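DNA-binding protein HU (Anabaena sp., PDB 1P71) binds and bends DNA as a homodimeric bacterial histone-like protein, wrapping the duplex to stabilise it against denaturation, and is essential for heterocyst differentiation. Local coordinates at residues 51-56 against 78-83. Residues are numbered along the deposited sequence; the frame is centred on the assembly and turned at random.
With nucleotides of chain A.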
ATOM      1  N   GLU C  51      -7.336  -2.027   2.965  1.00 27.87           N
ATOM      2  CA  GLU C  51      -8.701  -2.456   3.155  1.00 29.09           C
ATOM      3  C   GLU C  51      -9.523  -2.294   1.889  1.00 28.67           C
ATOM      4  O   GLU C  51      -9.082  -1.689   0.925  1.00 28.56           O
ATOM      5  CB  GLU C  51      -9.348  -1.708   4.319  1.00 29.42           C
ATOM      6  CG  GLU C  51      -9.408  -0.205   4.173  1.00 30.60           C
ATOM      7  CD  GLU C  51     -10.148   0.420   5.324  1.00 33.95           C
ATOM      8  OE1 GLU C  51     -10.401  -0.284   6.324  1.00 36.65           O
ATOM      9  OE2 GLU C  51     -10.496   1.601   5.223  1.00 37.36           O
ATOM     10  N   SER C  52     -10.698  -2.908   1.895  1.00 28.53           N
ATOM     11  CA  SER C  52     -11.671  -2.749   0.844  1.00 28.56           C
ATOM     12  C   SER C  52     -12.555  -1.544   1.226  1.00 28.36           C
ATOM     13  O   SER C  52     -12.963  -1.408   2.375  1.00 27.80           O
ATOM     14  CB  SER C  52     -12.484  -4.041   0.754  1.00 29.14           C
ATOM     15  OG  SER C  52     -13.179  -4.141  -0.461  1.00 30.20           O
ATOM     16  N   ARG C  53     -12.823  -0.664   0.267  1.00 28.25           N
ATOM     17  CA  ARG C  53     -13.727   0.451   0.487  1.00 28.36           C
ATOM     18  C   ARG C  53     -14.919   0.352  -0.447  1.00 28.27           C
ATOM     19  O   ARG C  53     -14.752   0.084  -1.633  1.00 27.61           O
ATOM     20  CB  ARG C  53     -12.999   1.782   0.301  1.00 28.25           C
ATOM     21  CG  ARG C  53     -12.107   2.062   1.502  1.00 30.46           C
ATOM     22  CD  ARG C  53     -11.550   3.450   1.606  1.00 31.56           C
ATOM     23  NE  ARG C  53     -10.532   3.477   2.655  1.00 33.04           N
ATOM     24  CZ  ARG C  53      -9.458   4.246   2.645  1.00 34.70           C
ATOM     25  NH1 ARG C  53      -9.237   5.062   1.623  1.00 34.73           N
ATOM     26  NH2 ARG C  53      -8.593   4.194   3.660  1.00 34.79           N
ATOM     27  N   GLU C  54     -16.114   0.564   0.099  1.00 28.49           N
ATOM     28  CA  GLU C  54     -17.322   0.628  -0.707  1.00 28.96           C
ATOM     29  C   GLU C  54     -17.330   1.921  -1.489  1.00 28.53           C
ATOM     30  O   GLU C  54     -16.891   2.961  -0.991  1.00 29.11           O
ATOM     31  CB  GLU C  54     -18.586   0.517   0.149  1.00 29.45           C
ATOM     32  CG  GLU C  54     -18.730  -0.794   0.896  1.00 32.08           C
ATOM     33  CD  GLU C  54     -18.872  -2.015  -0.013  1.00 33.92           C
ATOM     34  OE1 GLU C  54     -19.883  -2.127  -0.746  1.00 33.92           O
ATOM     35  OE2 GLU C  54     -17.978  -2.876   0.014  1.00 35.00           O
ATOM     36  N   ARG C  55     -17.775   1.831  -2.738  1.00 28.50           N
ATOM     37  CA  ARG C  55     -18.011   2.999  -3.596  1.00 27.81           C
ATOM     38  C   ARG C  55     -19.462   2.944  -4.060  1.00 27.42           C
ATOM     39  O   ARG C  55     -19.863   1.972  -4.682  1.00 27.05           O
ATOM     40  CB  ARG C  55     -17.069   2.959  -4.806  1.00 28.20           C
ATOM     41  CG  ARG C  55     -15.582   3.226  -4.482  1.00 30.13           C
ATOM     42  CD  ARG C  55     -15.310   4.683  -4.278  1.00 31.84           C
ATOM     43  NE  ARG C  55     -13.936   5.020  -3.901  1.00 33.49           N
ATOM     44  CZ  ARG C  55     -13.455   4.970  -2.659  1.00 32.85           C
ATOM     45  NH1 ARG C  55     -14.222   4.544  -1.652  1.00 29.94           N
ATOM     46  NH2 ARG C  55     -12.190   5.344  -2.430  1.00 32.08           N
ATOM     47  N   LYS C  56     -20.250   3.962  -3.713  1.00 26.64           N
ATOM     48  CA  LYS C  56     -21.633   4.100  -4.166  1.00 26.88           C
ATOM     49  C   LYS C  56     -21.671   4.314  -5.667  1.00 26.59           C
ATOM     50  O   LYS C  56     -20.688   4.804  -6.243  1.00 26.22           O
ATOM     51  CB  LYS C  56     -22.256   5.350  -3.529  1.00 27.51           C
ATOM     52  CG  LYS C  56     -22.760   5.193  -2.110  1.00 27.49           C
ATOM     53  CD  LYS C  56     -23.276   6.556  -1.625  1.00 29.78           C
ATOM     54  CE  LYS C  56     -23.968   6.447  -0.251  1.00 31.41           C
ATOM     55  NZ  LYS C  56     -23.613   5.187   0.501  1.00 34.18           N
ATOM     56  N   ALA C  78      -7.853  -0.089  -0.784  1.00 28.53           N
ATOM     57  CA  ALA C  78      -7.365   1.205  -0.329  1.00 28.96           C
ATOM     58  C   ALA C  78      -6.195   1.048   0.640  1.00 29.24           C
ATOM     59  O   ALA C  78      -6.171   0.112   1.443  1.00 30.05           O
ATOM     60  CB  ALA C  78      -8.489   1.989   0.305  1.00 28.41           C
ATOM     61  N   PHE C  79      -5.215   1.939   0.528  1.00 28.49           N
ATOM     62  CA  PHE C  79      -4.050   1.955   1.410  1.00 28.21           C
ATOM     63  C   PHE C  79      -4.042   3.242   2.241  1.00 28.30           C
ATOM     64  O   PHE C  79      -4.322   4.306   1.711  1.00 28.72           O
ATOM     65  CB  PHE C  79      -2.763   1.846   0.584  1.00 28.00           C
ATOM     66  CG  PHE C  79      -1.485   1.923   1.404  1.00 28.17           C
ATOM     67  CD1 PHE C  79      -1.118   0.878   2.228  1.00 28.57           C
ATOM     68  CD2 PHE C  79      -0.674   3.058   1.359  1.00 27.37           C
ATOM     69  CE1 PHE C  79       0.057   0.928   2.982  1.00 29.56           C
ATOM     70  CE2 PHE C  79       0.508   3.117   2.107  1.00 30.30           C
ATOM     71  CZ  PHE C  79       0.861   2.044   2.925  1.00 29.55           C
ATOM     72  N   SER C  80      -3.752   3.147   3.533  1.00 27.75           N
ATOM     73  CA  SER C  80      -3.547   4.348   4.349  1.00 28.74           C
ATOM     74  C   SER C  80      -2.218   4.231   5.032  1.00 27.34           C
ATOM     75  O   SER C  80      -2.019   3.340   5.835  1.00 27.91           O
ATOM     76  CB  SER C  80      -4.649   4.516   5.406  1.00 28.28           C
ATOM     77  OG  SER C  80      -5.918   4.469   4.782  1.00 34.55           O
ATOM     78  N   ALA C  81      -1.311   5.122   4.680  1.00 26.79           N
ATOM     79  CA  ALA C  81       0.066   5.068   5.133  1.00 26.23           C
ATOM     80  C   ALA C  81       0.141   5.354   6.620  1.00 25.79           C
ATOM     81  O   ALA C  81      -0.575   6.190   7.120  1.00 25.06           O
ATOM     82  CB  ALA C  81       0.907   6.061   4.356  1.00 25.93           C
ATOM     83  N   GLY C  82       1.008   4.626   7.314  1.00 26.30           N
ATOM     84  CA  GLY C  82       1.181   4.798   8.744  1.00 26.22           C
ATOM     85  C   GLY C  82       2.095   5.967   9.021  1.00 25.81           C
ATOM     86  O   GLY C  82       2.716   6.499   8.098  1.00 25.62           O
ATOM     87  N   LYS C  83       2.185   6.343  10.296  1.00 25.81           N
ATOM     88  CA  LYS C  83       2.879   7.557  10.727  1.00 25.95           C
ATOM     89  C   LYS C  83       4.359   7.588  10.377  1.00 26.28           C
ATOM     90  O   LYS C  83       4.880   8.645  10.022  1.00 25.39           O
ATOM     91  CB  LYS C  83       2.693   7.809  12.226  1.00 26.25           C
ATOM     92  CG  LYS C  83       3.349   9.087  12.731  1.00 26.40           C
ATOM     93  CD  LYS C  83       2.578   9.670  13.905  1.00 28.36           C
ATOM     94  CE  LYS C  83       3.315  10.845  14.527  1.00 29.75           C
ATOM     95  NZ  LYS C  83       2.454  11.575  15.507  1.00 30.24           N
TER
ATOM     96  P    DT A  11     -19.528   7.886  -2.021  1.00 33.51           P
ATOM     97  OP1  DT A  11     -19.391   6.412  -1.822  1.00 30.87           O
ATOM     98  OP2  DT A  11     -20.471   8.647  -1.169  1.00 32.14           O
ATOM     99  O5'  DT A  11     -18.064   8.565  -1.901  1.00 31.15           O
ATOM    100  C5'  DT A  11     -17.071   8.267  -2.875  1.00 31.61           C
ATOM    101  C4'  DT A  11     -15.640   8.620  -2.479  1.00 31.73           C
ATOM    102  O4'  DT A  11     -15.303   9.838  -3.163  1.00 32.89           O
ATOM    103  C3'  DT A  11     -15.274   8.798  -1.000  1.00 31.78           C
ATOM    104  O3'  DT A  11     -14.202   7.903  -0.725  1.00 31.46           O
ATOM    105  C2'  DT A  11     -14.753  10.222  -0.905  1.00 32.46           C
ATOM    106  C1'  DT A  11     -14.514  10.664  -2.345  1.00 31.60           C
ATOM    107  N1   DT A  11     -14.941  12.099  -2.528  1.00 31.18           N
ATOM    108  C2   DT A  11     -14.028  13.053  -2.967  1.00 29.09           C
ATOM    109  O2   DT A  11     -12.879  12.809  -3.259  1.00 28.28           O
ATOM    110  N3   DT A  11     -14.534  14.323  -3.061  1.00 28.96           N
ATOM    111  C4   DT A  11     -15.824  14.754  -2.754  1.00 28.66           C
ATOM    112  O4   DT A  11     -16.165  15.929  -2.871  1.00 26.63           O
ATOM    113  C5   DT A  11     -16.723  13.722  -2.288  1.00 29.73           C
ATOM    114  C7   DT A  11     -18.151  14.044  -1.922  1.00 31.93           C
ATOM    115  C6   DT A  11     -16.243  12.464  -2.193  1.00 31.70           C
ATOM    116  P    DT A  12     -13.583   7.597   0.721  1.00 31.08           P
ATOM    117  OP1  DT A  12     -13.119   6.200   0.720  1.00 30.83           O
ATOM    118  OP2  DT A  12     -14.517   8.086   1.756  1.00 32.00           O
ATOM    119  O5'  DT A  12     -12.276   8.509   0.737  1.00 31.65           O
ATOM    120  C5'  DT A  12     -11.162   8.299  -0.120  1.00 30.32           C
ATOM    121  C4'  DT A  12     -10.129   9.379   0.176  1.00 30.89           C
ATOM    122  O4'  DT A  12     -10.617  10.679  -0.253  1.00 30.36           O
ATOM    123  C3'  DT A  12      -9.726   9.523   1.646  1.00 31.05           C
ATOM    124  O3'  DT A  12      -8.308   9.281   1.749  1.00 32.94           O
ATOM    125  C2'  DT A  12     -10.148  10.939   2.042  1.00 29.47           C
ATOM    126  C1'  DT A  12     -10.300  11.674   0.721  1.00 28.99           C
ATOM    127  N1   DT A  12     -11.371  12.767   0.628  1.00 27.42           N
ATOM    128  C2   DT A  12     -11.027  13.995   0.123  1.00 26.25           C
ATOM    129  O2   DT A  12      -9.890  14.224  -0.218  1.00 27.47           O
ATOM    130  N3   DT A  12     -12.046  14.922   0.036  1.00 24.90           N
ATOM    131  C4   DT A  12     -13.366  14.723   0.392  1.00 25.39           C
ATOM    132  O4   DT A  12     -14.224  15.591   0.286  1.00 27.42           O
ATOM    133  C5   DT A  12     -13.673  13.413   0.916  1.00 26.81           C
ATOM    134  C7   DT A  12     -15.066  13.061   1.356  1.00 25.62           C
ATOM    135  C6   DT A  12     -12.679  12.518   0.994  1.00 27.35           C
TER
HETATM  136  O   HOH W   1      -6.520   6.039   1.462  1.00 56.46           O
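The guanidinium of R53 lies flat over the methyl of A78, whose CB sits 3.4 Å from R53 CZ, toward the rim of that face; R55 turns one guanidinium face to O3' of DT11 of chain A. Two groups meet the R53 edge in plane: S80 OG, 2.9 Å from R53 NH2, and the carboxylate of E51, whose OE2 takes the nearly straight R53 NE hydrogen bond of a salt bridge (3.2 Å) on its anti lone pair. R53 has CG beside the backbone N (chi1 -75°) and runs extended to NE, which carries the guanidinium over A78. R53 NH1 donates to a water that in turn donates to F79 O, a bridge to the neighbouring strand 78-81. An alanine in place of R53 would probably leave E51 without this ion-pair mate and uncover the A78 methyl. In the backbone, E51 and A78 form an antiparallel hydrogen-bonded pair in the hairpin that leads into the DNA-binding arm. R55 NH1, weakly, and the neutral K56 N grip OP1 of DT12 and of DT11, both of chain A, while R53 adds positive charge nearby, probably tempered by E51; such contacts read no bases, consistent with a protein that holds DNA by its phosphates.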